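Local coordinates for protein polysaccharide deacetylase (Ammonifex degensii, PDB 4WCJ) that probably removes acetyl groups from the N-acetylglucosamine units of poly-beta-1,6-N-acetyl-D-glucosamine, as a zinc-dependent family 4 carbohydrate esterase, at residues T30-D35 / A232-P237; G36-C41 / G244-T249. All blocks are in the same frame, centred on the assembly; numbering follows the deposited sequence.

Interaction 1: residues T30-D35 / A232-P237; sequences THLQGD and AKVNRP
Two loops at the rim of the beta-alpha barrel meet here: residues 30-35, which lead into strand 36-42, and residues 232-237, which lie between strands 226-229 and 242-247. They run in nearly the same direction, but no backbone hydrogen bond joins them. Val234 carries the middle of the contact. Its CB points toward the other loop, and both methyls meet backbone carbonyl oxygens there. Val234 CG2 comes to 3.5 Å from Gln33 O, and Val234 CG1 lies 3.8 Å from Asp35 O. A chi1 of 174° sets CG1 anti to the backbone N and points it at Asp35 O, leaving CG2 for Gln33 O. At the backbone angles of Gly34 any side chain would collide with the carbonyl O of Gln33, so glycine fits best. Next to Val234, Leu32 CD2 lies over the backbone, 3.8 Å from Lys233 C. Leu32 CB meets Val234 CG2 at 4.1 Å. Helix 253-261 takes part as well: Trp259 touches both Leu32 and Val234, and its NE1 bonds to Gly34 O. At the far end, the Arg236 chain bends at chi2 and chi3 and curls back to the other loop. Arg236 NH2 donates to Asp35 O at 2.7 Å. This bond is bent, 134° at the hydrogen, and the donor stands above the carbonyl plane. The carboxylate is not in contact: Arg236 NH2 is 5.8 Å from Asp35 OD2. Lys233 NZ makes its salt bridge with Asp239, outside the two segments. This is surface loop packing at the edge of a beta-alpha barrel, where the N-terminal lead-in lies along a connection between two barrel strands.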
ATOM      1  N   THR A  30       4.869  17.251  -0.145  1.00 77.23           N
ATOM      2  CA  THR A  30       5.788  16.138  -0.370  1.00 77.02           C
ATOM      3  C   THR A  30       7.244  16.597  -0.262  1.00 78.55           C
ATOM      4  O   THR A  30       7.840  17.047  -1.242  1.00 80.67           O
ATOM      5  CB  THR A  30       5.561  15.481  -1.752  1.00 75.59           C
ATOM      6  OG1 THR A  30       4.188  15.091  -1.885  1.00 75.50           O
ATOM      7  CG2 THR A  30       6.446  14.257  -1.915  1.00 71.52           C
ATOM      8  N   HIS A  31       7.811  16.474   0.934  1.00 75.25           N
ATOM      9  CA  HIS A  31       9.156  16.973   1.206  1.00 72.89           C
ATOM     10  C   HIS A  31      10.107  15.829   1.541  1.00 70.70           C
ATOM     11  O   HIS A  31       9.987  15.209   2.596  1.00 70.76           O
ATOM     12  CB  HIS A  31       9.105  17.986   2.344  1.00 71.18           C
ATOM     13  CG  HIS A  31       8.069  19.049   2.146  1.00 71.85           C
ATOM     14  ND1 HIS A  31       8.355  20.267   1.573  1.00 72.91           N
ATOM     15  CD2 HIS A  31       6.741  19.060   2.412  1.00 70.16           C
ATOM     16  CE1 HIS A  31       7.253  20.993   1.509  1.00 75.39           C
ATOM     17  NE2 HIS A  31       6.258  20.282   2.008  1.00 73.08           N
ATOM     18  N   LEU A  32      11.047  15.550   0.642  1.00 67.41           N
ATOM     19  CA  LEU A  32      11.869  14.345   0.753  1.00 63.36           C
ATOM     20  C   LEU A  32      13.362  14.630   0.611  1.00 65.03           C
ATOM     21  O   LEU A  32      13.810  15.116  -0.429  1.00 66.17           O
ATOM     22  CB  LEU A  32      11.449  13.325  -0.303  1.00 56.10           C
ATOM     23  CG  LEU A  32       9.963  12.978  -0.423  1.00 55.12           C
ATOM     24  CD1 LEU A  32       9.753  11.940  -1.521  1.00 53.02           C
ATOM     25  CD2 LEU A  32       9.413  12.474   0.900  1.00 52.58           C
ATOM     26  N   GLN A  33      14.128  14.327   1.656  1.00 64.02           N
ATOM     27  CA  GLN A  33      15.579  14.474   1.606  1.00 68.27           C
ATOM     28  C   GLN A  33      16.291  13.311   2.297  1.00 68.22           C
ATOM     29  O   GLN A  33      15.806  12.774   3.293  1.00 66.43           O
ATOM     30  CB  GLN A  33      16.011  15.797   2.245  1.00 74.00           C
ATOM     31  CG  GLN A  33      15.596  17.037   1.464  1.00 78.17           C
ATOM     32  CD  GLN A  33      15.934  18.328   2.184  1.00 85.23           C
ATOM     33  OE1 GLN A  33      16.747  18.342   3.111  1.00 89.82           O
ATOM     34  NE2 GLN A  33      15.307  19.424   1.763  1.00 86.58           N
ATOM     35  N   GLY A  34      17.441  12.922   1.754  1.00 69.63           N
ATOM     36  CA  GLY A  34      18.318  11.976   2.420  1.00 69.14           C
ATOM     37  C   GLY A  34      18.072  10.504   2.150  1.00 70.63           C
ATOM     38  O   GLY A  34      17.037  10.112   1.608  1.00 62.98           O
ATOM     39  N   ASP A  35      19.049   9.687   2.540  1.00 71.62           N
ATOM     40  CA  ASP A  35      18.950   8.235   2.433  1.00 65.32           C
ATOM     41  C   ASP A  35      17.847   7.695   3.334  1.00 62.99           C
ATOM     42  O   ASP A  35      17.609   8.210   4.422  1.00 64.10           O
ATOM     43  CB  ASP A  35      20.283   7.568   2.797  1.00 67.87           C
ATOM     44  CG  ASP A  35      21.349   7.756   1.731  1.00 69.69           C
ATOM     45  OD1 ASP A  35      20.999   8.031   0.563  1.00 69.64           O
ATOM     46  OD2 ASP A  35      22.543   7.609   2.059  1.00 74.95           O
ATOM     47  N   ALA A 232       3.583  11.820   3.718  1.00 47.99           N
ATOM     48  CA  ALA A 232       4.694  11.756   2.773  1.00 48.96           C
ATOM     49  C   ALA A 232       6.024  12.089   3.441  1.00 51.29           C
ATOM     50  O   ALA A 232       6.315  13.253   3.706  1.00 51.70           O
ATOM     51  CB  ALA A 232       4.442  12.692   1.601  1.00 48.82           C
ATOM     52  N   LYS A 233       6.840  11.072   3.696  1.00 51.59           N
ATOM     53  CA  LYS A 233       8.119  11.285   4.371  1.00 54.56           C
ATOM     54  C   LYS A 233       9.156  10.265   3.939  1.00 51.92           C
ATOM     55  O   LYS A 233       8.817   9.249   3.328  1.00 48.38           O
ATOM     56  CB  LYS A 233       7.942  11.217   5.887  1.00 57.18           C
ATOM     57  CG  LYS A 233       7.237   9.957   6.359  1.00 56.66           C
ATOM     58  CD  LYS A 233       7.372   9.761   7.858  1.00 59.34           C
ATOM     59  CE  LYS A 233       8.762   9.252   8.208  1.00 66.43           C
ATOM     60  NZ  LYS A 233       8.876   8.828   9.634  1.00 70.78           N
ATOM     61  N   VAL A 234      10.424  10.540   4.243  1.00 53.53           N
ATOM     62  CA  VAL A 234      11.449   9.507   4.132  1.00 52.76           C
ATOM     63  C   VAL A 234      11.444   8.698   5.417  1.00 52.05           C
ATOM     64  O   VAL A 234      11.695   9.236   6.495  1.00 54.48           O
ATOM     65  CB  VAL A 234      12.866  10.075   3.892  1.00 55.78           C
ATOM     66  CG1 VAL A 234      13.905   8.947   3.932  1.00 54.45           C
ATOM     67  CG2 VAL A 234      12.937  10.814   2.567  1.00 58.47           C
ATOM     68  N   ASN A 235      11.151   7.405   5.299  1.00 50.52           N
ATOM     69  CA  ASN A 235      11.111   6.528   6.462  1.00 49.43           C
ATOM     70  C   ASN A 235      12.506   6.032   6.822  1.00 51.90           C
ATOM     71  O   ASN A 235      13.300   5.706   5.942  1.00 50.90           O
ATOM     72  CB  ASN A 235      10.165   5.348   6.211  1.00 45.03           C
ATOM     73  CG  ASN A 235       8.729   5.801   5.974  1.00 44.30           C
ATOM     74  OD1 ASN A 235       8.009   6.143   6.914  1.00 43.92           O
ATOM     75  ND2 ASN A 235       8.313   5.817   4.714  1.00 43.12           N
ATOM     76  N   ARG A 236      12.792   5.997   8.122  1.00 52.79           N
ATOM     77  CA  ARG A 236      14.118   5.651   8.628  1.00 57.46           C
ATOM     78  C   ARG A 236      14.033   4.488   9.619  1.00 57.14           C
ATOM     79  O   ARG A 236      12.969   4.236  10.182  1.00 55.16           O
ATOM     80  CB  ARG A 236      14.761   6.874   9.291  1.00 60.52           C
ATOM     81  CG  ARG A 236      15.050   8.033   8.341  1.00 63.46           C
ATOM     82  CD  ARG A 236      16.258   7.744   7.459  1.00 68.15           C
ATOM     83  NE  ARG A 236      17.472   7.539   8.252  1.00 72.65           N
ATOM     84  CZ  ARG A 236      18.643   7.155   7.749  1.00 72.78           C
ATOM     85  NH1 ARG A 236      19.686   6.990   8.552  1.00 76.85           N
ATOM     86  NH2 ARG A 236      18.774   6.936   6.446  1.00 67.62           N
ATOM     87  N   PRO A 237      15.150   3.768   9.835  1.00 60.86           N
ATOM     88  CA  PRO A 237      15.117   2.685  10.827  1.00 59.93           C
ATOM     89  C   PRO A 237      14.641   3.177  12.192  1.00 58.59           C
ATOM     90  O   PRO A 237      15.034   4.260  12.636  1.00 62.19           O
ATOM     91  CB  PRO A 237      16.574   2.218  10.882  1.00 62.64           C
ATOM     92  CG  PRO A 237      17.122   2.552   9.540  1.00 62.98           C
ATOM     93  CD  PRO A 237      16.444   3.834   9.132  1.00 62.79           C
TER

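Interaction 2: residues G36-C41 / G244-T249; sequences GLVVLC and GRVLVT
Arg245 and Cys41 meet with sulfur over a flat group: Cys41 SG stands 3.3 Å above the guanidinium plane of Arg245, offset toward its rim. The nearest guanidinium atom is Arg245 NH1, 3.6 Å from Cys41 SG. Cys41 holds SG anti to its own N (chi1 176°), which carries the sulfur out over the group. Leu247 CD1 lies 3.9 Å from Cys41 SG. Before the guanidinium, the aliphatic part of Arg245 slants across Val39, with Arg245 CG 3.6 Å from Val39 CG1. The chain then bends at chi3 (-63°) and brings the guanidinium over to Cys41. Its polar atoms bond to other parts of the barrel: NH2 makes a salt bridge to Asp98, NH1 bonds to Thr96 and NE to Thr229 O. These two segments are neighbouring parallel strands of the curled barrel sheet. Val246 sits between two rungs, giving its N to Val39 O and taking Cys41 N on Val246 O at 2.9 Å. Val248 N, past the strand end, adds a bond to Cys41 O. Where the strands diverge, a water links Val39 N and Gly244 O, 2.8 Å from each. With the guanidinium gone, as in an alanine here, Asp98 would probably lose its salt-bridge mate and a gap would open beside Val39 and Cys41. The side chain of Arg245 lies about 7 Å from the zinc ion, so this face of the sheet looks toward the metal site. On the other face, Leu40 CB packs against Val248 CG2 at 3.9 Å, and Val38 CG1 meets Val246 CG2. Helix 253-261 closes over this apolar side, with Val256 touching both Leu40 and Val246.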
ATOM      1  N   GLY A  36      17.181   6.641   2.883  1.00 63.09           N
ATOM      2  CA  GLY A  36      16.101   6.063   3.655  1.00 61.47           C
ATOM      3  C   GLY A  36      15.068   5.433   2.746  1.00 54.07           C
ATOM      4  O   GLY A  36      15.294   5.312   1.544  1.00 56.97           O
ATOM      5  N   LEU A  37      13.927   5.061   3.317  1.00 51.88           N
ATOM      6  CA  LEU A  37      12.887   4.341   2.593  1.00 48.62           C
ATOM      7  C   LEU A  37      11.694   5.213   2.224  1.00 47.18           C
ATOM      8  O   LEU A  37      10.985   5.688   3.104  1.00 47.16           O
ATOM      9  CB  LEU A  37      12.390   3.164   3.429  1.00 47.11           C
ATOM     10  CG  LEU A  37      11.154   2.425   2.900  1.00 48.46           C
ATOM     11  CD1 LEU A  37      11.447   1.726   1.579  1.00 47.38           C
ATOM     12  CD2 LEU A  37      10.630   1.441   3.936  1.00 47.82           C
ATOM     13  N   VAL A  38      11.465   5.401   0.930  1.00 46.09           N
ATOM     14  CA  VAL A  38      10.241   6.050   0.466  1.00 45.21           C
ATOM     15  C   VAL A  38       9.273   4.985  -0.032  1.00 46.06           C
ATOM     16  O   VAL A  38       9.662   4.071  -0.754  1.00 46.05           O
ATOM     17  CB  VAL A  38      10.525   7.097  -0.644  1.00 45.46           C
ATOM     18  CG1 VAL A  38       9.267   7.411  -1.443  1.00 43.40           C
ATOM     19  CG2 VAL A  38      11.113   8.360  -0.033  1.00 49.16           C
ATOM     20  N   VAL A  39       8.017   5.086   0.386  1.00 41.42           N
ATOM     21  CA  VAL A  39       7.016   4.105   0.006  1.00 39.48           C
ATOM     22  C   VAL A  39       5.963   4.767  -0.877  1.00 41.97           C
ATOM     23  O   VAL A  39       5.300   5.713  -0.455  1.00 41.24           O
ATOM     24  CB  VAL A  39       6.360   3.469   1.251  1.00 36.51           C
ATOM     25  CG1 VAL A  39       5.379   2.390   0.848  1.00 33.93           C
ATOM     26  CG2 VAL A  39       7.430   2.872   2.161  1.00 37.93           C
ATOM     27  N   LEU A  40       5.822   4.279  -2.109  1.00 42.46           N
ATOM     28  CA  LEU A  40       4.887   4.886  -3.057  1.00 40.67           C
ATOM     29  C   LEU A  40       3.508   4.253  -2.942  1.00 37.50           C
ATOM     30  O   LEU A  40       3.388   3.041  -2.770  1.00 33.14           O
ATOM     31  CB  LEU A  40       5.405   4.748  -4.488  1.00 39.93           C
ATOM     32  CG  LEU A  40       6.842   5.209  -4.739  1.00 40.44           C
ATOM     33  CD1 LEU A  40       7.244   4.969  -6.191  1.00 36.16           C
ATOM     34  CD2 LEU A  40       7.018   6.662  -4.363  1.00 42.75           C
ATOM     35  N   CYS A  41       2.474   5.084  -3.013  1.00 38.24           N
ATOM     36  CA  CYS A  41       1.101   4.608  -3.014  1.00 35.54           C
ATOM     37  C   CYS A  41       0.424   4.918  -4.348  1.00 33.72           C
ATOM     38  O   CYS A  41       0.154   6.080  -4.673  1.00 33.15           O
ATOM     39  CB  CYS A  41       0.301   5.225  -1.866  1.00 36.30           C
ATOM     40  SG  CYS A  41      -1.453   4.771  -1.879  1.00 34.04           S
ATOM     41  N   GLY A 244       5.134   6.084   6.548  1.00 38.65           N
ATOM     42  CA  GLY A 244       4.585   7.178   5.759  1.00 39.02           C
ATOM     43  C   GLY A 244       4.740   6.964   4.262  1.00 41.64           C
ATOM     44  O   GLY A 244       5.838   6.679   3.772  1.00 48.21           O
ATOM     45  N   ARG A 245       3.639   7.075   3.524  1.00 37.26           N
ATOM     46  CA  ARG A 245       3.675   6.826   2.084  1.00 37.45           C
ATOM     47  C   ARG A 245       3.399   8.093   1.288  1.00 34.75           C
ATOM     48  O   ARG A 245       2.640   8.964   1.724  1.00 35.14           O
ATOM     49  CB  ARG A 245       2.661   5.749   1.677  1.00 32.12           C
ATOM     50  CG  ARG A 245       2.828   4.399   2.356  1.00 31.80           C
ATOM     51  CD  ARG A 245       1.832   3.408   1.784  1.00 31.84           C
ATOM     52  NE  ARG A 245       0.464   3.837   2.066  1.00 31.51           N
ATOM     53  CZ  ARG A 245      -0.614   3.337   1.476  1.00 33.50           C
ATOM     54  NH1 ARG A 245      -0.490   2.381   0.563  1.00 28.79           N
ATOM     55  NH2 ARG A 245      -1.817   3.793   1.804  1.00 30.98           N
ATOM     56  N   VAL A 246       4.021   8.177   0.117  1.00 35.72           N
ATOM     57  CA  VAL A 246       3.766   9.240  -0.837  1.00 36.92           C
ATOM     58  C   VAL A 246       2.691   8.820  -1.833  1.00 37.40           C
ATOM     59  O   VAL A 246       2.897   7.899  -2.611  1.00 37.09           O
ATOM     60  CB  VAL A 246       5.034   9.616  -1.627  1.00 38.39           C
ATOM     61  CG1 VAL A 246       4.719  10.729  -2.636  1.00 38.39           C
ATOM     62  CG2 VAL A 246       6.155  10.030  -0.681  1.00 42.14           C
ATOM     63  N   LEU A 247       1.546   9.493  -1.812  1.00 37.07           N
ATOM     64  CA  LEU A 247       0.534   9.247  -2.829  1.00 31.22           C
ATOM     65  C   LEU A 247       1.056   9.785  -4.160  1.00 36.60           C
ATOM     66  O   LEU A 247       1.272  10.991  -4.296  1.00 40.10           O
ATOM     67  CB  LEU A 247      -0.796   9.920  -2.456  1.00 37.79           C
ATOM     68  CG  LEU A 247      -1.953   9.706  -3.442  1.00 40.88           C
ATOM     69  CD1 LEU A 247      -2.478   8.278  -3.319  1.00 42.80           C
ATOM     70  CD2 LEU A 247      -3.069  10.721  -3.230  1.00 42.54           C
ATOM     71  N   VAL A 248       1.273   8.900  -5.129  1.00 36.07           N
ATOM     72  CA  VAL A 248       1.804   9.318  -6.426  1.00 38.85           C
ATOM     73  C   VAL A 248       0.773  10.104  -7.234  1.00 39.40           C
ATOM     74  O   VAL A 248      -0.319   9.616  -7.520  1.00 38.95           O
ATOM     75  CB  VAL A 248       2.284   8.120  -7.263  1.00 39.70           C
ATOM     76  CG1 VAL A 248       2.882   8.600  -8.589  1.00 41.21           C
ATOM     77  CG2 VAL A 248       3.294   7.294  -6.480  1.00 40.73           C
ATOM     78  N   THR A 249       1.138  11.333  -7.584  1.00 41.58           N
ATOM     79  CA  THR A 249       0.310  12.208  -8.406  1.00 42.43           C
ATOM     80  C   THR A 249       1.226  12.907  -9.405  1.00 44.89           C
ATOM     81  O   THR A 249       2.447  12.802  -9.294  1.00 45.31           O
ATOM     82  CB  THR A 249      -0.438  13.265  -7.562  1.00 43.55           C
ATOM     83  OG1 THR A 249       0.507  14.182  -7.000  1.00 49.85           O
ATOM     84  CG2 THR A 249      -1.258  12.622  -6.453  1.00 40.27           C
TER
HETATM   85  O   HOH W   1       7.473   7.523   1.624  1.00 35.94           O
HETATM   86  O   HOH W   2      -2.267   6.995  -6.451  1.00 50.02           O

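From the first modelled residue, the chain passes through 30-35 and straight into strand residues 36-41. It then builds most of the barrel before returning at 232-237 and 244-249. Interaction 1 closes a loop of 196 residues, and interaction 2 closes one of 202. The two closures cross, because their segments alternate along the chain. Their centres lie 9 Å apart, and they touch directly. Asn235 joins them: its O takes Leu37 N, and its ND2 bonds to Gly244 O. Val234 CG1 also packs on Gly36. Together they tie the N-terminal lead-in and first strand to the loop before the last strand, and to that strand itself, from rim to buried core.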